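Local coordinates for putative glyoxalase superfamily protein (Ralstonia eutropha, PDB 3IUZ) that probably acts as an iron(II)-dependent dioxygenase and decarboxylase that converts 2-oxoadipate into 2-hydroxyglutarate, at residues D59-G64 / R278-R283; H208-L213 / R283-G288; A235-T240 / G300-F305. All blocks are in the same frame, centred on the assembly; numbering follows the deposited sequence. Where two conformers were deposited one is given.

Contact 1. Residues D59-G64 / R278-R283; sequences DRVPTG and RADTVR
Asp280 carries its CG beside its own backbone N (chi1 -71°), and this swings the carboxylate onto the first turn of helix 62-73. With OG1 beside its backbone N (chi1 -53°), Thr63 presents hydroxyl and N-H to the same carboxylate. The hydroxyl OG1 of Thr63 donates to OD1 of Asp280 at 2.6 Å, on the syn lone pair. The backbone N of Thr63 donates to OD2 of Asp280 at 3.1 Å. That bond is nearly straight, at 167°, but the N-H lies well out of the carboxylate plane. Thr63 thus supplies a donor to each oxygen of Asp280, and the two bonds limit the rotation of the group.

Val61 is the N-cap residue of helix 62-73, but the acceptor for the Thr63 N-H comes from the distant Asp280. A carboxylate at the N-terminal end of a helix would probably be favoured by the helix dipole. The polar pair is flanked by carbon. The Pro62 and Asp280 side chains approach from opposite directions, CD of Pro62 lying 3.5 Å from OD2 of Asp280. CG1 of Val61 comes to 3.2 Å from the same OD2, the two side chains crossing at about a right angle. The backbone of Asp280 also bonds to Ser301 of strand 293-306. NH2 of Arg60 turns to the backbone O of Phe236.

Contact 2. Residues H208-L213 / R283-G288; sequences HGVPRL and RRQFIG
Pro211 and Leu213 hold Ile287 by two backbone hydrogen bonds, one on each side of Arg212. The N of Ile287 donates to O of Pro211 at 2.9 Å. The N of Leu213 donates to O of Ile287 at 2.7 Å, with an angle of 171°. Two CA-H...O contacts reinforce them. CA of Phe286 lies 3.2 Å from O of Pro211, and CA of Arg212 lies 3.3 Å from O of Ile287. The Pro211 and Ile287 carbonyls thus each receive an N-H and a CA-H.

This is a single beta bridge, Arg212 with Ile287, and the two chains run 68° apart there. It joins the end of strand 281-287 to the loop before helix 213-222. Arg212 is the N-cap residue of that helix, and the Leu213 N-H in its first turn is taken by the strand.

Apolar contacts line both sides of the bridge. Val210 sets CG1 anti to its backbone N (chi1 176°), which lays this methyl over the strand backbone, 3.4 Å from CA of Phe286 and 3.2 Å from O of Gln285. The same methyl meets CD1 of Ile287 at 3.9 Å. On the Phe286 side, CD1 of Leu213 lies over one face of the ring, offset toward the rim. CG of Pro211 approaches CD2 of Phe286 at 4.0 Å. The Phe286 ring also meets that of Tyr216 on helix 213-222.

Contact 3. Residues A235-T240 / G300-F305; sequences AFNHAT and GSFYEF
His238, Ala239 and Thr240 pair in parallel with Phe302, Tyr303 and Glu304, as neighbouring strands in the mixed sheet of this glyoxalase-clan fold. The backbone polar groups are met in turn. The O of Asn237 accepts from N of Phe302 at 3.1 Å. The O of Phe302 accepts from N of Ala239, and the O of Ala239 accepts from N of Glu304 at 2.8 Å. OG of Ser301 donates to O of Phe236 at 2.7 Å, in the carbonyl plane.

The side chains of His238, Phe302, Thr240 and Glu304 share one face of the sheet. ND1 of His238 donates to OD1 of Asn237 at 3.1 Å, nearly straight (169°) and close to the ring plane. This fixes the imidazole rotation. The Phe302 ring receives CB of His238 over its centre, and the two rings are near parallel but slid apart. OE1 of Glu304 takes the Thr240 hydroxyl from above the carboxylate plane, and also a bond from Gln274. Tyr303, on the other face, gives its OH to Asp241.

His82 meets the His238 ring and touches Glu304. The cofactor is iron(II), and this cluster resembles the metal site of vicinal oxygen chelate enzymes. Here a water, not a metal, sits beside NE2 of His238, at a short 2.5 Å. That water donates to OE1 of Glu304 at 2.9 Å.

Contacts 1 and 3 lie close, with centres about 9 Å apart, while the centre of contact 2 is about 19 Å from that of contact 1 and about 22 Å from that of contact 3. Strands 281-287 and 293-306 tie them together, as antiparallel neighbours in one mixed sheet. Contacts 1 and 2 use the start and end of strand 281-287 and share Arg283; contact 3 uses the later part of strand 293-306. Probably a backbone bond from Gly300 N to Asp280 O links contacts 1 and 3. Along the chain the segments alternate in all three pairs, so this late hairpin meets much earlier parts: helix 62-73, the loop before helix 213-222, and strand 238-242.

Contact 1. Residues D59-G64 / R278-R283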
loop_
_atom_site.group_PDB
_atom_site.type_symbol
_atom_site.label_atom_id
_atom_site.label_comp_id
_atom_site.label_asym_id
_atom_site.label_seq_id
_atom_site.Cartn_x
_atom_site.Cartn_y
_atom_site.Cartn_z
ATOM N N ASP A 59 7.038 -1.699 -9.887
ATOM C CA ASP A 59 8.493 -1.733 -10.014
ATOM C C ASP A 59 9.091 -2.919 -9.239
ATOM O O ASP A 59 10.207 -3.308 -9.519
ATOM C CB ASP A 59 9.135 -0.470 -9.437
ATOM C CG ASP A 59 8.841 0.787 -10.255
ATOM O OD1 ASP A 59 8.464 0.679 -11.429
ATOM O OD2 ASP A 59 9.015 1.897 -9.699
ATOM N N ARG A 60 8.418 -3.433 -8.217
ATOM C CA ARG A 60 9.008 -4.532 -7.451
ATOM C C ARG A 60 8.149 -5.798 -7.351
ATOM O O ARG A 60 8.455 -6.720 -6.557
ATOM C CB ARG A 60 9.384 -4.061 -6.065
ATOM C CG ARG A 60 8.231 -3.782 -5.169
ATOM C CD ARG A 60 8.758 -3.251 -3.853
ATOM N NE ARG A 60 7.636 -3.111 -2.943
ATOM C CZ ARG A 60 6.790 -2.096 -3.003
ATOM N NH1 ARG A 60 6.993 -1.124 -3.909
ATOM N NH2 ARG A 60 5.747 -2.041 -2.169
ATOM N N VAL A 61 7.097 -5.834 -8.163
ATOM C CA VAL A 61 6.204 -6.988 -8.262
ATOM C C VAL A 61 6.109 -7.362 -9.757
ATOM O O VAL A 61 5.180 -6.998 -10.452
ATOM C CB VAL A 61 4.866 -6.690 -7.647
ATOM C CG1 VAL A 61 3.934 -7.987 -7.698
ATOM C CG2 VAL A 61 5.032 -6.201 -6.214
ATOM N N PRO A 62 7.151 -8.064 -10.276
ATOM C CA PRO A 62 7.242 -8.393 -11.666
ATOM C C PRO A 62 6.050 -9.180 -12.233
ATOM O O PRO A 62 5.709 -8.992 -13.363
ATOM C CB PRO A 62 8.567 -9.161 -11.766
ATOM C CG PRO A 62 8.980 -9.444 -10.420
ATOM C CD PRO A 62 8.379 -8.424 -9.548
ATOM N N THR A 63 5.373 -9.993 -11.442
ATOM C CA THR A 63 4.194 -10.698 -11.942
ATOM C C THR A 63 3.054 -9.716 -12.202
ATOM O O THR A 63 2.296 -9.858 -13.173
ATOM C CB THR A 63 3.782 -11.851 -10.957
ATOM O OG1 THR A 63 4.938 -12.696 -10.696
ATOM C CG2 THR A 63 2.724 -12.678 -11.545
ATOM N N GLY A 64 2.957 -8.686 -11.351
ATOM C CA GLY A 64 2.053 -7.583 -11.585
ATOM C C GLY A 64 2.374 -6.813 -12.835
ATOM O O GLY A 64 1.508 -6.487 -13.596
ATOM N N ARG A 278 0.939 -15.252 -6.495
ATOM C CA ARG A 278 1.873 -15.424 -5.385
ATOM C C ARG A 278 2.863 -14.255 -5.394
ATOM O O ARG A 278 3.089 -13.600 -6.427
ATOM C CB ARG A 278 2.591 -16.787 -5.462
ATOM C CG ARG A 278 1.696 -17.976 -5.093
ATOM C CD ARG A 278 2.079 -19.288 -5.762
ATOM N NE ARG A 278 1.132 -20.385 -5.466
ATOM C CZ ARG A 278 0.505 -21.141 -6.381
ATOM N NH1 ARG A 278 0.720 -20.988 -7.690
ATOM N NH2 ARG A 278 -0.313 -22.095 -5.988
ATOM N N ALA A 279 3.447 -14.011 -4.236
ATOM C CA ALA A 279 4.400 -12.942 -4.061
ATOM C C ALA A 279 5.704 -13.260 -4.763
ATOM O O ALA A 279 6.213 -14.371 -4.723
ATOM C CB ALA A 279 4.659 -12.645 -2.543
ATOM N N ASP A 280 6.248 -12.253 -5.393
ATOM C CA ASP A 280 7.529 -12.355 -6.041
ATOM C C ASP A 280 8.639 -12.282 -4.993
ATOM O O ASP A 280 8.572 -11.459 -4.096
ATOM C CB ASP A 280 7.617 -11.176 -7.034
ATOM C CG ASP A 280 6.682 -11.368 -8.220
ATOM O OD1 ASP A 280 6.811 -12.427 -8.906
ATOM O OD2 ASP A 280 5.827 -10.499 -8.462
ATOM N N THR A 281 9.665 -13.128 -5.122
ATOM C CA THR A 281 10.758 -13.164 -4.206
ATOM C C THR A 281 11.668 -11.964 -4.408
ATOM O O THR A 281 11.861 -11.551 -5.524
ATOM C CB THR A 281 11.522 -14.473 -4.441
ATOM O OG1 THR A 281 10.600 -15.550 -4.217
ATOM C CG2 THR A 281 12.687 -14.629 -3.531
ATOM N N VAL A 282 12.233 -11.421 -3.334
ATOM C CA VAL A 282 13.107 -10.245 -3.424
ATOM C C VAL A 282 14.386 -10.508 -2.676
ATOM O O VAL A 282 14.415 -11.307 -1.764
ATOM C CB VAL A 282 12.412 -8.949 -2.856
ATOM C CG1 VAL A 282 11.266 -8.536 -3.728
ATOM C CG2 VAL A 282 11.905 -9.175 -1.421
ATOM N N ARG A 283 15.435 -9.804 -3.055
ATOM C CA ARG A 283 16.737 -9.975 -2.442
ATOM C C ARG A 283 16.887 -8.859 -1.394
ATOM O O ARG A 283 16.653 -7.680 -1.681
ATOM C CB ARG A 283 17.788 -9.884 -3.539
ATOM C CG ARG A 283 19.156 -10.258 -3.164
ATOM C CD ARG A 283 19.428 -11.709 -3.350
ATOM N NE ARG A 283 20.821 -12.018 -3.049
ATOM C CZ ARG A 283 21.264 -13.187 -2.584
ATOM N NH1 ARG A 283 20.430 -14.205 -2.336
ATOM N NH2 ARG A 283 22.563 -13.336 -2.349
#

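Contact 2. Residues H208-L213 / R283-G288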
loop_
_atom_site.group_PDB
_atom_site.type_symbol
_atom_site.label_atom_id
_atom_site.label_comp_id
_atom_site.label_asym_id
_atom_site.label_seq_id
_atom_site.Cartn_x
_atom_site.Cartn_y
_atom_site.Cartn_z
ATOM N N HIS A 208 13.166 1.256 9.387
ATOM C CA HIS A 208 14.252 0.729 10.204
ATOM C C HIS A 208 15.450 0.303 9.352
ATOM O O HIS A 208 15.334 0.132 8.134
ATOM C CB HIS A 208 13.757 -0.405 11.134
ATOM C CG HIS A 208 13.121 -1.559 10.427
ATOM N ND1 HIS A 208 11.747 -1.721 10.328
ATOM C CD2 HIS A 208 13.676 -2.615 9.773
ATOM C CE1 HIS A 208 11.494 -2.829 9.640
ATOM N NE2 HIS A 208 12.646 -3.395 9.308
ATOM N N GLY A 209 16.616 0.132 9.992
ATOM C CA GLY A 209 17.824 -0.281 9.295
ATOM C C GLY A 209 17.822 -1.769 9.010
ATOM O O GLY A 209 16.918 -2.477 9.420
ATOM N N VAL A 210 18.859 -2.217 8.309
ATOM C CA VAL A 210 19.040 -3.616 7.972
ATOM C C VAL A 210 18.971 -4.422 9.256
ATOM O O VAL A 210 19.702 -4.160 10.166
ATOM C CB VAL A 210 20.398 -3.845 7.261
ATOM C CG1 VAL A 210 20.631 -5.314 6.989
ATOM C CG2 VAL A 210 20.487 -3.003 5.979
ATOM N N PRO A 211 18.071 -5.388 9.342
ATOM C CA PRO A 211 18.029 -6.204 10.547
ATOM C C PRO A 211 19.066 -7.333 10.564
ATOM O O PRO A 211 19.566 -7.752 9.512
ATOM C CB PRO A 211 16.656 -6.845 10.475
ATOM C CG PRO A 211 16.437 -7.016 9.058
ATOM C CD PRO A 211 17.024 -5.781 8.401
ATOM N N ARG A 212 19.323 -7.835 11.773
ATOM C CA ARG A 212 20.217 -8.973 11.985
ATOM C C ARG A 212 19.545 -10.222 11.453
ATOM O O ARG A 212 18.357 -10.431 11.642
ATOM C CB ARG A 212 20.472 -9.171 13.455
ATOM C CG ARG A 212 21.317 -8.077 14.030
ATOM C CD ARG A 212 21.527 -8.213 15.500
ATOM N NE ARG A 212 22.057 -6.930 15.961
ATOM C CZ ARG A 212 22.320 -6.616 17.217
ATOM N NH1 ARG A 212 22.143 -7.518 18.189
ATOM N NH2 ARG A 212 22.784 -5.393 17.493
ATOM N N LEU A 213 20.319 -11.057 10.791
ATOM C CA LEU A 213 19.774 -12.250 10.229
ATOM C C LEU A 213 19.163 -13.091 11.338
ATOM O O LEU A 213 18.058 -13.633 11.192
ATOM C CB LEU A 213 20.876 -13.014 9.470
ATOM C CG LEU A 213 20.437 -14.380 8.896
ATOM C CD1 LEU A 213 19.334 -14.205 7.899
ATOM C CD2 LEU A 213 21.601 -15.106 8.246
ATOM N N ARG A 283 15.435 -9.804 -3.055
ATOM C CA ARG A 283 16.737 -9.975 -2.442
ATOM C C ARG A 283 16.887 -8.859 -1.394
ATOM O O ARG A 283 16.653 -7.680 -1.681
ATOM C CB ARG A 283 17.788 -9.884 -3.539
ATOM C CG ARG A 283 19.156 -10.258 -3.164
ATOM C CD ARG A 283 19.428 -11.709 -3.350
ATOM N NE ARG A 283 20.821 -12.018 -3.049
ATOM C CZ ARG A 283 21.264 -13.187 -2.584
ATOM N NH1 ARG A 283 20.430 -14.205 -2.336
ATOM N NH2 ARG A 283 22.563 -13.336 -2.349
ATOM N N ARG A 284 17.256 -9.243 -0.187
ATOM C CA ARG A 284 17.350 -8.330 0.931
ATOM C C ARG A 284 18.623 -8.559 1.706
ATOM O O ARG A 284 19.175 -9.681 1.749
ATOM C CB ARG A 284 16.149 -8.508 1.875
ATOM C CG ARG A 284 14.802 -8.142 1.271
ATOM C CD ARG A 284 14.657 -6.612 1.020
ATOM N NE ARG A 284 13.366 -6.299 0.407
ATOM C CZ ARG A 284 13.186 -5.881 -0.834
ATOM N NH1 ARG A 284 14.217 -5.699 -1.629
ATOM N NH2 ARG A 284 11.975 -5.640 -1.303
ATOM N N GLN A 285 19.073 -7.483 2.352
ATOM C CA GLN A 285 20.257 -7.529 3.177
ATOM C C GLN A 285 19.931 -7.763 4.645
ATOM O O GLN A 285 18.909 -7.346 5.157
ATOM C CB GLN A 285 21.041 -6.231 3.032
ATOM C CG GLN A 285 21.602 -6.038 1.641
ATOM C CD GLN A 285 22.265 -4.704 1.462
ATOM O OE1 GLN A 285 21.780 -3.673 1.934
ATOM N NE2 GLN A 285 23.375 -4.711 0.764
ATOM N N PHE A 286 20.841 -8.426 5.315
ATOM C CA PHE A 286 20.787 -8.697 6.725
ATOM C C PHE A 286 22.177 -8.588 7.359
ATOM O O PHE A 286 23.185 -8.705 6.685
ATOM C CB PHE A 286 20.306 -10.110 6.992
ATOM C CG PHE A 286 18.961 -10.398 6.461
ATOM C CD1 PHE A 286 18.793 -10.768 5.136
ATOM C CD2 PHE A 286 17.834 -10.328 7.287
ATOM C CE1 PHE A 286 17.518 -11.076 4.642
ATOM C CE2 PHE A 286 16.588 -10.622 6.799
ATOM C CZ PHE A 286 16.427 -11.005 5.458
ATOM N N ILE A 287 22.210 -8.410 8.665
ATOM C CA ILE A 287 23.476 -8.355 9.396
ATOM C C ILE A 287 23.760 -9.723 9.948
ATOM O O ILE A 287 22.957 -10.326 10.693
ATOM C CB ILE A 287 23.484 -7.315 10.511
ATOM C CG1 ILE A 287 23.097 -5.937 9.947
ATOM C CG2 ILE A 287 24.870 -7.306 11.246
ATOM C CD1 ILE A 287 24.019 -5.352 8.870
ATOM N N GLY A 288 24.928 -10.223 9.562
ATOM C CA GLY A 288 25.390 -11.539 9.973
ATOM C C GLY A 288 25.979 -11.607 11.372
ATOM O O GLY A 288 26.121 -10.596 12.035
#

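Contact 3. Residues A235-T240 / G300-F305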
loop_
_atom_site.group_PDB
_atom_site.type_symbol
_atom_site.label_atom_id
_atom_site.label_comp_id
_atom_site.label_asym_id
_atom_site.label_seq_id
_atom_site.Cartn_x
_atom_site.Cartn_y
_atom_site.Cartn_z
ATOM N N ALA A 235 6.369 -0.717 3.446
ATOM C CA ALA A 235 6.097 -0.804 1.999
ATOM C C ALA A 235 4.784 -1.558 1.752
ATOM O O ALA A 235 4.430 -2.452 2.520
ATOM C CB ALA A 235 7.239 -1.512 1.301
ATOM N N PHE A 236 4.048 -1.229 0.706
ATOM C CA PHE A 236 2.831 -1.981 0.340
ATOM C C PHE A 236 3.095 -3.515 0.291
ATOM O O PHE A 236 4.056 -3.961 -0.370
ATOM C CB PHE A 236 2.317 -1.542 -1.051
ATOM C CG PHE A 236 1.347 -0.346 -1.070
ATOM C CD1 PHE A 236 0.921 0.296 0.082
ATOM C CD2 PHE A 236 0.825 0.097 -2.295
ATOM C CE1 PHE A 236 0.031 1.379 -0.005
ATOM C CE2 PHE A 236 -0.070 1.160 -2.369
ATOM C CZ PHE A 236 -0.481 1.781 -1.247
ATOM N N ASN A 237 2.235 -4.292 0.942
ATOM C CA ASN A 237 2.270 -5.734 0.935
ATOM C C ASN A 237 1.672 -6.249 -0.395
ATOM O O ASN A 237 2.128 -7.272 -0.959
ATOM C CB ASN A 237 1.456 -6.243 2.096
ATOM C CG ASN A 237 1.371 -7.749 2.157
ATOM O OD1 ASN A 237 0.379 -8.299 1.764
ATOM N ND2 ASN A 237 2.435 -8.419 2.659
ATOM N N HIS A 238 0.648 -5.537 -0.879
ATOM C CA HIS A 238 0.043 -5.863 -2.136
ATOM C C HIS A 238 -0.788 -4.705 -2.646
ATOM O O HIS A 238 -1.147 -3.783 -1.871
ATOM C CB HIS A 238 -0.773 -7.175 -2.023
ATOM C CG HIS A 238 -2.020 -7.073 -1.187
ATOM N ND1 HIS A 238 -2.084 -7.502 0.125
ATOM C CD2 HIS A 238 -3.260 -6.614 -1.490
ATOM C CE1 HIS A 238 -3.312 -7.334 0.582
ATOM N NE2 HIS A 238 -4.033 -6.759 -0.364
ATOM N N ALA A 239 -0.998 -4.709 -3.957
ATOM C CA ALA A 239 -1.983 -3.866 -4.587
ATOM C C ALA A 239 -3.048 -4.748 -5.190
ATOM O O ALA A 239 -2.751 -5.842 -5.675
ATOM C CB ALA A 239 -1.374 -3.014 -5.673
ATOM N N THR A 240 -4.268 -4.220 -5.245
ATOM C CA THR A 240 -5.423 -4.980 -5.695
ATOM C C THR A 240 -6.169 -4.275 -6.793
ATOM O O THR A 240 -6.373 -3.046 -6.751
ATOM C CB THR A 240 -6.352 -5.261 -4.512
ATOM O OG1 THR A 240 -5.603 -5.944 -3.510
ATOM C CG2 THR A 240 -7.606 -6.117 -4.889
ATOM N N GLY A 300 8.430 -11.015 -1.208
ATOM C CA GLY A 300 8.218 -9.613 -1.372
ATOM C C GLY A 300 6.708 -9.384 -1.334
ATOM O O GLY A 300 5.974 -9.945 -0.519
ATOM N N SER A 301 6.259 -8.589 -2.255
ATOM C CA SER A 301 4.853 -8.186 -2.325
ATOM C C SER A 301 4.150 -8.878 -3.487
ATOM O O SER A 301 4.794 -9.573 -4.287
ATOM C CB SER A 301 4.839 -6.678 -2.484
ATOM O OG SER A 301 5.396 -6.083 -1.319
ATOM N N PHE A 302 2.841 -8.677 -3.621
ATOM C CA PHE A 302 2.025 -9.380 -4.626
ATOM C C PHE A 302 0.951 -8.483 -5.242
ATOM O O PHE A 302 0.699 -7.343 -4.766
ATOM C CB PHE A 302 1.424 -10.713 -4.102
ATOM C CG PHE A 302 0.424 -10.601 -2.955
ATOM C CD1 PHE A 302 0.853 -10.616 -1.642
ATOM C CD2 PHE A 302 -0.944 -10.522 -3.198
ATOM C CE1 PHE A 302 -0.033 -10.584 -0.590
ATOM C CE2 PHE A 302 -1.852 -10.447 -2.148
ATOM C CZ PHE A 302 -1.392 -10.498 -0.829
ATOM N N TYR A 303 0.399 -8.957 -6.351
ATOM C CA TYR A 303 -0.675 -8.291 -7.098
ATOM C C TYR A 303 -1.901 -9.155 -6.967
ATOM O O TYR A 303 -1.859 -10.357 -7.227
ATOM C CB TYR A 303 -0.289 -8.157 -8.565
ATOM C CG TYR A 303 -1.148 -7.229 -9.406
ATOM C CD1 TYR A 303 -2.312 -7.677 -10.015
ATOM C CD2 TYR A 303 -0.744 -5.939 -9.670
ATOM C CE1 TYR A 303 -3.082 -6.847 -10.801
ATOM C CE2 TYR A 303 -1.491 -5.110 -10.496
ATOM C CZ TYR A 303 -2.647 -5.548 -11.040
ATOM O OH TYR A 303 -3.407 -4.697 -11.827
ATOM N N GLU A 304 -3.007 -8.529 -6.580
ATOM C CA GLU A 304 -4.217 -9.211 -6.219
ATOM C C GLU A 304 -5.403 -8.683 -7.029
ATOM O O GLU A 304 -5.410 -7.537 -7.473
ATOM C CB GLU A 304 -4.485 -9.000 -4.713
ATOM C CG GLU A 304 -5.837 -9.558 -4.174
ATOM C CD GLU A 304 -5.988 -9.288 -2.689
ATOM O OE1 GLU A 304 -6.437 -8.187 -2.304
ATOM O OE2 GLU A 304 -5.595 -10.172 -1.918
ATOM N N PHE A 305 -6.389 -9.539 -7.204
ATOM C CA PHE A 305 -7.607 -9.216 -7.909
ATOM C C PHE A 305 -8.799 -9.319 -6.963
ATOM O O PHE A 305 -8.840 -10.180 -6.078
ATOM C CB PHE A 305 -7.847 -10.190 -9.051
ATOM C CG PHE A 305 -6.787 -10.172 -10.081
ATOM C CD1 PHE A 305 -6.705 -9.156 -10.994
ATOM C CD2 PHE A 305 -5.835 -11.163 -10.121
ATOM C CE1 PHE A 305 -5.704 -9.119 -11.957
ATOM C CE2 PHE A 305 -4.845 -11.120 -11.117
ATOM C CZ PHE A 305 -4.802 -10.089 -12.012
HETATM O O HOH W 1 -6.326 -7.256 0.439
#